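Local coordinates for IPT/TIG domain-containing protein (Bacteroides thetaiotaomicron, PDB 3TC9) that is of uncertain function but, joining an immunoglobulin-like domain to a six-bladed beta-propeller, probably serves as an auxiliary nutrient-binding protein, at residues Pro343-Ser348 and Ile366-Gly371; Tyr283-Val288 and Ile294-Tyr299; Thr338-Pro343 and Glu411-Gly416; Phe273-His278 and Lys304-Pro309. All coordinates share one frame; numbering follows the deposited sequence. Where two conformers were deposited one is given.

Interaction 1 of 4, residues Pro343-Ser348 and Ile366-Gly371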
loop_
_atom_site.group_PDB
_atom_site.type_symbol
_atom_site.label_atom_id
_atom_site.label_comp_id
_atom_site.label_asym_id
_atom_site.label_seq_id
_atom_site.Cartn_x
_atom_site.Cartn_y
_atom_site.Cartn_z
ATOM N N PRO B 343 -1.693 5.246 -0.975
ATOM C CA PRO B 343 -1.342 4.425 -2.155
ATOM C C PRO B 343 -1.722 5.056 -3.501
ATOM O O PRO B 343 -1.105 4.725 -4.526
ATOM C CB PRO B 343 -2.144 3.139 -1.925
ATOM C CG PRO B 343 -2.338 3.078 -0.444
ATOM C CD PRO B 343 -2.586 4.502 -0.060
ATOM N N ALA B 344 -2.708 5.992 -3.505
ATOM C CA ALA B 344 -3.126 6.712 -4.714
ATOM C C ALA B 344 -2.047 7.709 -5.180
ATOM O O ALA B 344 -2.105 8.165 -6.316
ATOM C CB ALA B 344 -4.438 7.440 -4.452
ATOM N N TYR B 345 -1.083 8.065 -4.308
ATOM C CA TYR B 345 -0.037 9.035 -4.661
ATOM C C TYR B 345 1.283 8.366 -5.040
ATOM O O TYR B 345 2.298 9.062 -5.122
ATOM C CB TYR B 345 0.246 10.013 -3.500
ATOM C CG TYR B 345 -0.905 10.803 -2.920
ATOM C CD1 TYR B 345 -2.093 10.979 -3.633
ATOM C CD2 TYR B 345 -0.758 11.496 -1.727
ATOM C CE1 TYR B 345 -3.154 11.713 -3.103
ATOM C CE2 TYR B 345 -1.797 12.254 -1.196
ATOM C CZ TYR B 345 -3.001 12.357 -1.883
ATOM O OH TYR B 345 -4.036 13.114 -1.366
ATOM N N LYS B 346 1.298 7.027 -5.212
ATOM C CA LYS B 346 2.517 6.288 -5.563
ATOM C C LYS B 346 3.196 6.919 -6.809
ATOM O O LYS B 346 2.534 7.191 -7.807
ATOM C CB LYS B 346 2.210 4.789 -5.774
ATOM C CG LYS B 346 3.426 3.870 -5.903
ATOM C CD LYS B 346 4.281 3.687 -4.651
ATOM C CE LYS B 346 5.562 2.926 -4.975
ATOM N NZ LYS B 346 6.588 3.070 -3.905
ATOM N N GLY B 347 4.487 7.211 -6.676
ATOM C CA GLY B 347 5.282 7.816 -7.736
ATOM C C GLY B 347 5.353 9.335 -7.659
ATOM O O GLY B 347 6.271 9.948 -8.219
ATOM N N SER B 348 4.415 9.975 -6.935
ATOM C CA SER B 348 4.439 11.433 -6.866
ATOM C C SER B 348 5.496 11.945 -5.871
ATOM O O SER B 348 6.037 11.176 -5.076
ATOM C CB SER B 348 3.060 11.986 -6.542
ATOM O OG SER B 348 2.656 11.677 -5.229
ATOM N N ILE B 366 -8.295 15.921 7.091
ATOM C CA ILE B 366 -7.240 15.503 6.180
ATOM C C ILE B 366 -6.817 16.701 5.341
ATOM O O ILE B 366 -7.659 17.313 4.717
ATOM C CB ILE B 366 -7.613 14.300 5.238
ATOM C CG1 ILE B 366 -8.349 13.148 5.982
ATOM C CG2 ILE B 366 -6.383 13.812 4.448
ATOM C CD1 ILE B 366 -9.061 12.246 5.070
ATOM N N LEU B 367 -5.514 16.997 5.308
ATOM C CA LEU B 367 -4.884 18.012 4.471
ATOM C C LEU B 367 -4.036 17.295 3.426
ATOM O O LEU B 367 -3.032 16.640 3.778
ATOM C CB LEU B 367 -4.022 18.988 5.290
ATOM C CG LEU B 367 -3.108 19.954 4.498
ATOM C CD1 LEU B 367 -3.919 20.906 3.586
ATOM C CD2 LEU B 367 -2.242 20.735 5.427
ATOM N N THR B 368 -4.463 17.389 2.148
ATOM C CA THR B 368 -3.737 16.780 1.034
ATOM C C THR B 368 -2.566 17.670 0.628
ATOM O O THR B 368 -2.608 18.874 0.860
ATOM C CB THR B 368 -4.643 16.546 -0.198
ATOM O OG1 THR B 368 -4.825 17.788 -0.868
ATOM C CG2 THR B 368 -5.946 15.849 0.136
ATOM N N PRO B 369 -1.552 17.119 -0.053
ATOM C CA PRO B 369 -0.405 17.949 -0.468
ATOM C C PRO B 369 -0.762 19.166 -1.357
ATOM O O PRO B 369 0.006 20.151 -1.374
ATOM C CB PRO B 369 0.462 16.966 -1.241
ATOM C CG PRO B 369 0.107 15.635 -0.692
ATOM C CD PRO B 369 -1.337 15.692 -0.372
ATOM N N GLN B 370 -1.938 19.089 -2.064
ATOM C CA GLN B 370 -2.466 20.129 -2.964
ATOM C C GLN B 370 -3.257 21.224 -2.198
ATOM O O GLN B 370 -3.727 22.194 -2.807
ATOM C CB GLN B 370 -3.354 19.517 -4.073
ATOM C CG GLN B 370 -2.639 18.598 -5.066
ATOM C CD GLN B 370 -3.216 18.662 -6.464
ATOM O OE1 GLN B 370 -4.334 18.198 -6.757
ATOM N NE2 GLN B 370 -2.433 19.208 -7.380
ATOM N N GLY B 371 -3.380 21.083 -0.875
ATOM C CA GLY B 371 -4.068 22.050 -0.019
ATOM C C GLY B 371 -5.554 21.858 0.236
ATOM O O GLY B 371 -6.205 22.781 0.732
#
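The Tyr345 ring meets the pyrrolidine ring of Pro369 obliquely, through CE2. Tyr345 CE2 lies 3.6 Å from Pro369 CD, and Pro369 CG comes next. The two side chains approach from opposite directions. At the far end of the ring, Tyr345 OH rests against Thr368, 3.7 Å from its CG2. Thr368 crosses the tyrosine at about a right angle. The phenol oxygen finds its polar partner in Asp353 OD1, to which it is hydrogen-bonded. This bond anchors the far end of the ring beside the proline. Tyr345 CG is anti to its own carbonyl carbon (chi1 -55°), which sends the ring across to the other segment. An alanine at this position would remove the ring and would probably leave a gap beside Pro369 and Asp353 without its phenol partner.

Both sides of the contact are turns. Tyr345 opens a type II turn, closed by Ser348 N to Tyr345 O at 2.9 Å. Thr368 opens a type I turn, closed by Gly371 N to Thr368 O at 2.9 Å. Lys346, in the first turn, reaches Glu411 of the second subunit. The contact lies at the surface of one propeller blade. The loop after strand 334-341 leans on the turn after strand 363-367, and strand 352-358, which pairs with both strands, supplies Asp353 between them.

Interaction 2 of 4, residues Tyr283-Val288 and Ile294-Tyr299. With EDO (1,2-ethanediol), chain T.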
loop_
_atom_site.group_PDB
_atom_site.type_symbol
_atom_site.label_atom_id
_atom_site.label_comp_id
_atom_site.label_asym_id
_atom_site.label_seq_id
_atom_site.Cartn_x
_atom_site.Cartn_y
_atom_site.Cartn_z
ATOM N N TYR B 283 10.058 19.480 4.121
ATOM C CA TYR B 283 9.266 20.596 4.628
ATOM C C TYR B 283 8.630 20.240 5.932
ATOM O O TYR B 283 8.605 19.079 6.309
ATOM C CB TYR B 283 8.185 21.031 3.605
ATOM C CG TYR B 283 7.015 20.079 3.445
ATOM C CD1 TYR B 283 5.862 20.218 4.221
ATOM C CD2 TYR B 283 7.026 19.089 2.463
ATOM C CE1 TYR B 283 4.774 19.361 4.062
ATOM C CE2 TYR B 283 5.920 18.266 2.254
ATOM C CZ TYR B 283 4.802 18.399 3.065
ATOM O OH TYR B 283 3.737 17.562 2.896
ATOM N N ALA B 284 8.068 21.242 6.604
ATOM C CA ALA B 284 7.310 21.052 7.820
ATOM C C ALA B 284 6.026 21.841 7.739
ATOM O O ALA B 284 5.973 22.869 7.064
ATOM C CB ALA B 284 8.119 21.481 9.035
ATOM N N TYR B 285 4.976 21.327 8.396
ATOM C CA TYR B 285 3.734 22.053 8.579
ATOM C C TYR B 285 3.869 22.784 9.904
ATOM O O TYR B 285 4.431 22.233 10.861
ATOM C CB TYR B 285 2.485 21.155 8.545
ATOM C CG TYR B 285 2.033 20.753 7.156
ATOM C CD1 TYR B 285 2.044 21.669 6.103
ATOM C CD2 TYR B 285 1.573 19.468 6.896
ATOM C CE1 TYR B 285 1.609 21.311 4.823
ATOM C CE2 TYR B 285 1.166 19.087 5.613
ATOM C CZ TYR B 285 1.176 20.016 4.580
ATOM O OH TYR B 285 0.721 19.658 3.329
ATOM N N ILE B 286 3.453 24.050 9.926
ATOM C CA ILE B 286 3.444 24.886 11.109
ATOM C C ILE B 286 1.952 25.060 11.424
ATOM O O ILE B 286 1.222 25.697 10.656
ATOM C CB ILE B 286 4.248 26.197 10.890
ATOM C CG1 ILE B 286 5.749 25.861 10.656
ATOM C CG2 ILE B 286 4.053 27.158 12.084
ATOM C CD1 ILE B 286 6.684 27.032 10.394
ATOM N N VAL B 287 1.485 24.362 12.481
ATOM C CA VAL B 287 0.087 24.305 12.866
ATOM C C VAL B 287 -0.158 25.333 13.928
ATOM O O VAL B 287 0.310 25.153 15.074
ATOM C CB VAL B 287 -0.279 22.866 13.319
ATOM C CG1 VAL B 287 -1.730 22.755 13.817
ATOM C CG2 VAL B 287 0.010 21.849 12.200
ATOM N N VAL B 288 -0.916 26.410 13.551
ATOM C CA VAL B 288 -1.215 27.511 14.481
ATOM C C VAL B 288 -2.532 27.229 15.224
ATOM O O VAL B 288 -3.635 27.501 14.735
ATOM C CB VAL B 288 -1.178 28.921 13.864
ATOM C CG1 VAL B 288 -1.065 29.966 14.971
ATOM C CG2 VAL B 288 -0.005 29.044 12.898
ATOM N N ILE B 294 -2.773 26.685 8.925
ATOM C CA ILE B 294 -1.537 25.928 8.783
ATOM C C ILE B 294 -0.648 26.579 7.714
ATOM O O ILE B 294 -1.125 27.048 6.677
ATOM C CB ILE B 294 -1.848 24.422 8.482
ATOM C CG1 ILE B 294 -2.758 23.794 9.584
ATOM C CG2 ILE B 294 -0.567 23.593 8.258
ATOM C CD1 ILE B 294 -3.385 22.429 9.234
ATOM N N LEU B 295 0.654 26.577 7.977
ATOM C CA LEU B 295 1.652 27.080 7.034
ATOM C C LEU B 295 2.598 25.961 6.649
ATOM O O LEU B 295 2.719 24.983 7.387
ATOM C CB LEU B 295 2.453 28.249 7.630
ATOM C CG LEU B 295 1.652 29.435 8.170
ATOM C CD1 LEU B 295 1.596 29.378 9.647
ATOM C CD2 LEU B 295 2.283 30.752 7.744
ATOM N N ARG B 296 3.280 26.106 5.527
ATOM C CA ARG B 296 4.313 25.162 5.117
ATOM C C ARG B 296 5.644 25.892 5.114
ATOM O O ARG B 296 5.723 27.017 4.616
ATOM C CB ARG B 296 4.030 24.558 3.744
ATOM C CG ARG B 296 5.135 23.669 3.226
ATOM C CD ARG B 296 4.687 22.954 1.993
ATOM N NE ARG B 296 5.839 22.510 1.225
ATOM C CZ ARG B 296 5.804 21.533 0.337
ATOM N NH1 ARG B 296 4.670 20.882 0.100
ATOM N NH2 ARG B 296 6.896 21.196 -0.324
ATOM N N SER B 297 6.675 25.270 5.691
ATOM C CA SER B 297 8.028 25.829 5.716
ATOM C C SER B 297 8.956 24.842 5.019
ATOM O O SER B 297 9.176 23.734 5.514
ATOM C CB SER B 297 8.473 26.106 7.145
ATOM O OG SER B 297 9.844 26.456 7.171
ATOM N N ASP B 298 9.455 25.218 3.843
ATOM C CA ASP B 298 10.355 24.363 3.073
ATOM C C ASP B 298 11.718 24.291 3.747
ATOM O O ASP B 298 12.191 25.277 4.316
ATOM C CB ASP B 298 10.488 24.851 1.617
ATOM C CG ASP B 298 9.264 24.588 0.752
ATOM O OD1 ASP B 298 8.504 23.619 1.055
ATOM O OD2 ASP B 298 9.074 25.329 -0.248
ATOM N N TYR B 299 12.327 23.103 3.709
ATOM C CA TYR B 299 13.641 22.891 4.290
ATOM C C TYR B 299 14.743 23.196 3.272
ATOM O O TYR B 299 14.695 22.682 2.153
ATOM C CB TYR B 299 13.763 21.457 4.790
ATOM C CG TYR B 299 14.979 21.223 5.647
ATOM C CD1 TYR B 299 15.033 21.690 6.956
ATOM C CD2 TYR B 299 16.057 20.484 5.172
ATOM C CE1 TYR B 299 16.125 21.433 7.771
ATOM C CE2 TYR B 299 17.172 20.239 5.970
ATOM C CZ TYR B 299 17.195 20.708 7.273
ATOM O OH TYR B 299 18.259 20.435 8.081
HETATM C C1 EDO T . 7.561 16.181 -0.600
HETATM O O1 EDO T . 8.545 15.194 -0.266
HETATM C C2 EDO T . 8.238 17.470 -1.065
HETATM O O2 EDO T . 7.259 18.333 -1.667
HETATM O O HOH W 1 2.002 20.580 0.792
#
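The beta hairpin of strands 283-288 and 293-300 carries a cation-pi stack between Tyr283 and Arg296, diagonal neighbours on one face of the sheet. The guanidinium lies flat on the phenol ring, with centres 3.7 Å apart and planes at 10°. Arg296 CD adds a CH-pi contact over the same ring. The arginine gets there with CG anti to its backbone N (chi1 175°) and the chain extended to NE.

Bonds around its rim fix its rotation. Arg296 NE and NH2 both grip Asp298 OD1 side-on, the NE bond measuring 2.9 Å. Arg296 NH1 donates to a water at 2.8 Å, which also bonds Tyr285 OH. Arg296 NH2 reaches O2 of a 1,2-ethanediol, probably picked up from the crystallisation liquor, at 3.2 Å. A methionine in place of Arg296 would probably leave the Asp298 carboxylate without its positive mate and free to turn. Tyr283 OH is held by Asp350.

The backbones pair antiparallel. Ala284 and Ser297 form one hydrogen-bonded pair, and Ile286 and Leu295 the next, with Ile286 N to Leu295 O at 2.8 Å. Elsewhere the contact is apolar: Leu295 CD1 packs on Val288 CG2 at 3.6 Å. Strands 273-277 and 305-312 flank the hairpin, making the four-stranded antiparallel meander of a beta-propeller blade.

Interaction 3 of 4, residues Thr338-Pro343 and Glu411-Gly416; sequences TFVKNP and ECFFIG
Phe413 points the CE2 corner of its ring at two methyl groups of strand 334-341. Val340 CG2 is the nearer, 3.6 Å from Phe413 CE2, and it approaches the ring obliquely. It also lies 3.9 Å from Phe413 CZ. Thr338 CG2 sits at the ring edge, close to the ring plane, 4.0 Å from Phe413 CE2. Val340 comes from the direction opposite to the phenylalanine, while Thr338 lies at a slant to it. Together the two methyls follow one side of the ring from CD2 to CZ.

The threonine is turned so that its two branches do different work. OG1 is anti to the backbone N (chi1 -162°) and is hydrogen-bonded to Tyr406 N. The methyl is left to face Phe413. Phe413 leaves its backbone alongside the other strand, and the end of its side chain comes nearer to it, with CG anti to the carbonyl carbon (chi1 -63°).

The contact joins two neighbouring blades of the propeller. Strand 334-341 is an edge strand of one blade, and strand 412-417 lies within the sheet of the next. Phe413 also meets the rings of Tyr406, Tyr355 and Phe376, so it belongs to an aromatic cluster between the blades. At the start of its strand, Glu411 and Cys412 form a G1 beta bulge opposite Asp407.

The pairing of the two segments is wholly apolar. It therefore rests on the fit of methyls against a ring, while the hydroxyl of Thr338 is turned to the backbone N-H of Tyr406, on strand 401-407.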
loop_
_atom_site.group_PDB
_atom_site.type_symbol
_atom_site.label_atom_id
_atom_site.label_comp_id
_atom_site.label_asym_id
_atom_site.label_seq_id
_atom_site.Cartn_x
_atom_site.Cartn_y
_atom_site.Cartn_z
ATOM N N THR B 338 -0.622 13.786 11.708
ATOM C CA THR B 338 0.127 12.577 11.396
ATOM C C THR B 338 0.178 12.450 9.860
ATOM O O THR B 338 -0.824 12.723 9.190
ATOM C CB THR B 338 -0.487 11.335 12.155
ATOM O OG1 THR B 338 0.446 10.260 12.191
ATOM C CG2 THR B 338 -1.848 10.855 11.618
ATOM N N PHE B 339 1.372 12.140 9.312
ATOM C CA PHE B 339 1.599 11.930 7.879
ATOM C C PHE B 339 1.280 10.482 7.554
ATOM O O PHE B 339 1.819 9.573 8.186
ATOM C CB PHE B 339 3.029 12.296 7.481
ATOM C CG PHE B 339 3.253 13.782 7.418
ATOM C CD1 PHE B 339 2.941 14.500 6.267
ATOM C CD2 PHE B 339 3.734 14.479 8.523
ATOM C CE1 PHE B 339 3.122 15.882 6.220
ATOM C CE2 PHE B 339 3.919 15.864 8.474
ATOM C CZ PHE B 339 3.620 16.550 7.323
ATOM N N VAL B 340 0.304 10.271 6.664
ATOM C CA VAL B 340 -0.177 8.943 6.287
ATOM C C VAL B 340 0.088 8.708 4.785
ATOM O O VAL B 340 -0.368 9.498 3.940
ATOM C CB VAL B 340 -1.687 8.790 6.633
ATOM C CG1 VAL B 340 -2.206 7.400 6.255
ATOM C CG2 VAL B 340 -1.951 9.076 8.117
ATOM N N LYS B 341 0.803 7.617 4.466
ATOM C CA LYS B 341 1.121 7.255 3.084
ATOM C C LYS B 341 -0.143 6.848 2.346
ATOM O O LYS B 341 -0.856 5.948 2.788
ATOM C CB LYS B 341 2.167 6.141 3.032
ATOM C CG LYS B 341 2.934 6.087 1.720
ATOM C CD LYS B 341 4.090 5.092 1.798
ATOM C CE LYS B 341 5.241 5.510 0.931
ATOM N NZ LYS B 341 6.492 4.802 1.309
ATOM N N ASN B 342 -0.454 7.572 1.273
ATOM C CA ASN B 342 -1.617 7.318 0.440
ATOM C C ASN B 342 -1.194 6.508 -0.824
ATOM O O ASN B 342 -0.470 7.025 -1.659
ATOM C CB ASN B 342 -2.300 8.619 0.066
ATOM C CG ASN B 342 -3.612 8.472 -0.670
ATOM O OD1 ASN B 342 -3.850 7.531 -1.417
ATOM N ND2 ASN B 342 -4.479 9.443 -0.527
ATOM N N PRO B 343 -1.693 5.246 -0.975
ATOM C CA PRO B 343 -1.342 4.425 -2.155
ATOM C C PRO B 343 -1.722 5.056 -3.501
ATOM O O PRO B 343 -1.105 4.725 -4.526
ATOM C CB PRO B 343 -2.144 3.139 -1.925
ATOM C CG PRO B 343 -2.338 3.078 -0.444
ATOM C CD PRO B 343 -2.586 4.502 -0.060
ATOM N N GLU B 411 -2.073 -0.808 11.043
ATOM C CA GLU B 411 -2.972 -0.207 10.025
ATOM C C GLU B 411 -4.181 0.517 10.658
ATOM O O GLU B 411 -5.326 0.326 10.249
ATOM C CB GLU B 411 -3.428 -1.255 9.002
ATOM C CG GLU B 411 -2.283 -1.830 8.181
ATOM C CD GLU B 411 -2.616 -3.122 7.467
ATOM O OE1 GLU B 411 -2.694 -4.176 8.142
ATOM O OE2 GLU B 411 -2.799 -3.081 6.230
ATOM N N CYS B 412 -3.907 1.366 11.644
ATOM C CA CYS B 412 -4.965 2.098 12.332
ATOM C C CYS B 412 -4.438 3.408 12.889
ATOM O O CYS B 412 -3.235 3.609 12.970
ATOM C CB CYS B 412 -5.553 1.232 13.448
ATOM S SG CYS B 412 -4.387 0.853 14.787
ATOM N N PHE B 413 -5.357 4.258 13.320
ATOM C CA PHE B 413 -5.114 5.511 14.019
ATOM C C PHE B 413 -5.416 5.338 15.486
ATOM O O PHE B 413 -6.361 4.639 15.837
ATOM C CB PHE B 413 -6.001 6.655 13.467
ATOM C CG PHE B 413 -5.773 7.025 12.022
ATOM C CD1 PHE B 413 -6.395 6.309 10.995
ATOM C CD2 PHE B 413 -4.935 8.093 11.681
ATOM C CE1 PHE B 413 -6.171 6.641 9.657
ATOM C CE2 PHE B 413 -4.730 8.437 10.344
ATOM C CZ PHE B 413 -5.338 7.699 9.340
ATOM N N PHE B 414 -4.623 5.985 16.336
ATOM C CA PHE B 414 -4.830 6.085 17.776
ATOM C C PHE B 414 -5.039 7.560 18.080
ATOM O O PHE B 414 -4.243 8.386 17.635
ATOM C CB PHE B 414 -3.677 5.469 18.590
ATOM C CG PHE B 414 -3.570 3.973 18.405
ATOM C CD1 PHE B 414 -4.590 3.130 18.823
ATOM C CD2 PHE B 414 -2.459 3.411 17.794
ATOM C CE1 PHE B 414 -4.504 1.745 18.629
ATOM C CE2 PHE B 414 -2.355 2.023 17.633
ATOM C CZ PHE B 414 -3.375 1.200 18.071
ATOM N N ILE B 415 -6.162 7.894 18.734
ATOM C CA ILE B 415 -6.520 9.286 19.013
ATOM C C ILE B 415 -6.658 9.522 20.510
ATOM O O ILE B 415 -7.308 8.728 21.191
ATOM C CB ILE B 415 -7.830 9.680 18.253
ATOM C CG1 ILE B 415 -7.665 9.506 16.724
ATOM C CG2 ILE B 415 -8.344 11.095 18.579
ATOM C CD1 ILE B 415 -8.731 8.758 16.156
ATOM N N GLY B 416 -6.085 10.639 20.979
ATOM C CA GLY B 416 -6.208 11.118 22.352
ATOM C C GLY B 416 -7.464 11.969 22.457
ATOM O O GLY B 416 -7.452 13.156 22.118
#

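Interaction 4 of 4, residues Phe273-His278 and Lys304-Pro309; sequences FHIQFH and KRLTTP
Leu306 makes the apolar contacts, reaching across to Ile275 and Phe277 on the far strand. Its CD2 lies 3.6 Å from Phe277 CE1, meeting that ring obliquely. Leu306 CG is 3.8 Å from Phe277 CZ, so the whole fork of the leucine sits by the outer end of the phenylalanine. The other branch, Leu306 CD1, touches Ile275 CG2 at 3.9 Å. Leucine and isoleucine slide past each other in opposite directions, whereas leucine and phenylalanine approach from opposite directions. Leu306 CG is anti to its carbonyl carbon (chi1 -84°) and chi2 is near 176°, which sets CD2 against Phe277 and CD1 between Phe277 CZ and Ile275 CG2.

The two segments belong to the first and last strands of a four-stranded propeller blade, with the hairpin of 283-288 and 293-300 running between them. The side chains meet above that hairpin. Ala284 lies next to Ile275 and Phe277, and Ser297 next to Leu306; both are small, consistent with the larger side chains meeting over them. Tyr241, on strand 240-244 of the preceding blade, packs on both Ile275 and Leu306.

One aromatic contact adjoins these: the Phe277 ring meets His234 edge-to-face.

Polar bonds run through the backbone and its neighbours. Phe277 N is bonded to Glu232 OE2, and Thr307 exchanges two bonds with the adjoining strand, its O with Ser297 OG and its OG1 with Asp298 O. Lys304 and Arg305 both face Asp300 in a G1 beta bulge, and Lys304 O is bonded to Arg252 NH2.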
loop_
_atom_site.group_PDB
_atom_site.type_symbol
_atom_site.label_atom_id
_atom_site.label_comp_id
_atom_site.label_asym_id
_atom_site.label_seq_id
_atom_site.Cartn_x
_atom_site.Cartn_y
_atom_site.Cartn_z
ATOM N N PHE B 273 1.935 27.658 18.345
ATOM C CA PHE B 273 2.055 26.704 17.245
ATOM C C PHE B 273 3.064 25.571 17.484
ATOM O O PHE B 273 3.975 25.707 18.303
ATOM C CB PHE B 273 2.419 27.426 15.915
ATOM C CG PHE B 273 3.741 28.160 15.873
ATOM C CD1 PHE B 273 4.906 27.509 15.457
ATOM C CD2 PHE B 273 3.819 29.511 16.211
ATOM C CE1 PHE B 273 6.136 28.196 15.402
ATOM C CE2 PHE B 273 5.049 30.193 16.175
ATOM C CZ PHE B 273 6.196 29.536 15.753
ATOM N N HIS B 274 2.875 24.456 16.725
ATOM C CA HIS B 274 3.832 23.366 16.731
ATOM C C HIS B 274 4.326 23.168 15.283
ATOM O O HIS B 274 3.730 23.698 14.333
ATOM C CB HIS B 274 3.295 22.075 17.392
ATOM C CG HIS B 274 2.045 21.525 16.793
ATOM N ND1 HIS B 274 2.081 20.706 15.683
ATOM C CD2 HIS B 274 0.763 21.670 17.190
ATOM C CE1 HIS B 274 0.824 20.387 15.433
ATOM N NE2 HIS B 274 -0.005 20.954 16.305
ATOM N N ILE B 275 5.473 22.484 15.145
ATOM C CA ILE B 275 6.178 22.200 13.892
ATOM C C ILE B 275 6.174 20.676 13.727
ATOM O O ILE B 275 6.495 19.952 14.670
ATOM C CB ILE B 275 7.631 22.784 13.913
ATOM C CG1 ILE B 275 7.638 24.312 14.193
ATOM C CG2 ILE B 275 8.411 22.420 12.614
ATOM C CD1 ILE B 275 8.983 24.889 14.727
ATOM N N GLN B 276 5.759 20.200 12.566
ATOM C CA GLN B 276 5.706 18.794 12.243
ATOM C C GLN B 276 6.298 18.588 10.874
ATOM O O GLN B 276 5.762 19.099 9.887
ATOM C CB GLN B 276 4.275 18.275 12.314
ATOM C CG GLN B 276 3.719 18.299 13.725
ATOM C CD GLN B 276 2.618 17.329 13.912
ATOM O OE1 GLN B 276 1.463 17.703 14.119
ATOM N NE2 GLN B 276 2.963 16.064 13.855
ATOM N N PHE B 277 7.409 17.838 10.821
ATOM C CA PHE B 277 8.119 17.540 9.588
ATOM C C PHE B 277 7.508 16.402 8.824
ATOM O O PHE B 277 7.174 15.362 9.409
ATOM C CB PHE B 277 9.588 17.170 9.867
ATOM C CG PHE B 277 10.519 18.333 10.032
ATOM C CD1 PHE B 277 10.969 19.047 8.927
ATOM C CD2 PHE B 277 10.979 18.699 11.290
ATOM C CE1 PHE B 277 11.835 20.131 9.086
ATOM C CE2 PHE B 277 11.841 19.785 11.450
ATOM C CZ PHE B 277 12.262 20.493 10.350
ATOM N N HIS B 278 7.492 16.552 7.487
ATOM C CA HIS B 278 7.112 15.499 6.561
ATOM C C HIS B 278 8.196 14.391 6.680
ATOM O O HIS B 278 9.364 14.746 6.900
ATOM C CB HIS B 278 7.030 16.105 5.150
ATOM C CG HIS B 278 6.657 15.144 4.076
ATOM N ND1 HIS B 278 7.596 14.335 3.470
ATOM C CD2 HIS B 278 5.453 14.924 3.503
ATOM C CE1 HIS B 278 6.926 13.619 2.588
ATOM N NE2 HIS B 278 5.635 13.950 2.564
ATOM N N LYS B 304 20.747 23.709 6.056
ATOM C CA LYS B 304 20.211 22.792 7.069
ATOM C C LYS B 304 19.252 23.570 8.000
ATOM O O LYS B 304 19.341 23.458 9.221
ATOM C CB LYS B 304 21.339 22.054 7.835
ATOM C CG LYS B 304 22.130 21.115 6.929
ATOM C CD LYS B 304 23.126 20.246 7.666
ATOM C CE LYS B 304 23.986 19.482 6.687
ATOM N NZ LYS B 304 24.700 18.352 7.337
ATOM N N ARG B 305 18.337 24.375 7.388
ATOM C CA ARG B 305 17.353 25.209 8.087
ATOM C C ARG B 305 15.997 25.252 7.425
ATOM O O ARG B 305 15.892 25.211 6.192
ATOM C CB ARG B 305 17.834 26.662 8.152
ATOM C CG ARG B 305 18.905 26.958 9.180
ATOM C CD ARG B 305 19.544 28.283 8.857
ATOM N NE ARG B 305 20.666 28.579 9.745
ATOM C CZ ARG B 305 20.994 29.802 10.150
ATOM N NH1 ARG B 305 20.274 30.852 9.770
ATOM N NH2 ARG B 305 22.040 29.985 10.947
ATOM N N LEU B 306 14.951 25.430 8.251
ATOM C CA LEU B 306 13.610 25.697 7.781
ATOM C C LEU B 306 13.627 27.111 7.203
ATOM O O LEU B 306 14.430 27.943 7.648
ATOM C CB LEU B 306 12.612 25.577 8.940
ATOM C CG LEU B 306 12.106 24.178 9.277
ATOM C CD1 LEU B 306 11.203 24.221 10.498
ATOM C CD2 LEU B 306 11.375 23.560 8.108
ATOM N N THR B 307 12.801 27.400 6.205
ATOM C CA THR B 307 12.817 28.745 5.602
ATOM C C THR B 307 11.452 29.419 5.770
ATOM O O THR B 307 10.511 28.777 6.226
ATOM C CB THR B 307 13.222 28.647 4.123
ATOM O OG1 THR B 307 12.263 27.844 3.432
ATOM C CG2 THR B 307 14.625 28.085 3.924
ATOM N N THR B 308 11.343 30.699 5.365
ATOM C CA THR B 308 10.151 31.567 5.425
ATOM C C THR B 308 8.887 30.790 5.047
ATOM O O THR B 308 8.794 30.315 3.908
ATOM C CB THR B 308 10.334 32.820 4.514
ATOM O OG1 THR B 308 11.609 33.412 4.771
ATOM C CG2 THR B 308 9.229 33.859 4.707
ATOM N N PRO B 309 7.936 30.640 6.017
ATOM C CA PRO B 309 6.704 29.867 5.761
ATOM C C PRO B 309 5.647 30.583 4.928
ATOM O O PRO B 309 5.562 31.811 4.924
ATOM C CB PRO B 309 6.135 29.636 7.175
ATOM C CG PRO B 309 7.175 30.075 8.106
ATOM C CD PRO B 309 7.975 31.099 7.417
#

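Overall arrangement
Interactions 2 and 4 hold the same blade: the first pairs its two middle strands, and the second bridges its two edge strands; the centres of the two interactions are about 5 Å apart. Both are buried, but interaction 2 adds backbone bonds and a charged stack, while interaction 4 is apolar across its segments. Interaction 3 is also buried and apolar, yet it joins two blades, near the centre of the chain. Interaction 1 is a surface contact of turns; it shares Pro343 with interaction 3, and both touch the second subunit. Leu367 of interaction 1 packs on Tyr285 of interaction 2. Phe339 of 338-343 touches Tyr285 and also His278 of interaction 4, linking neighbouring blades.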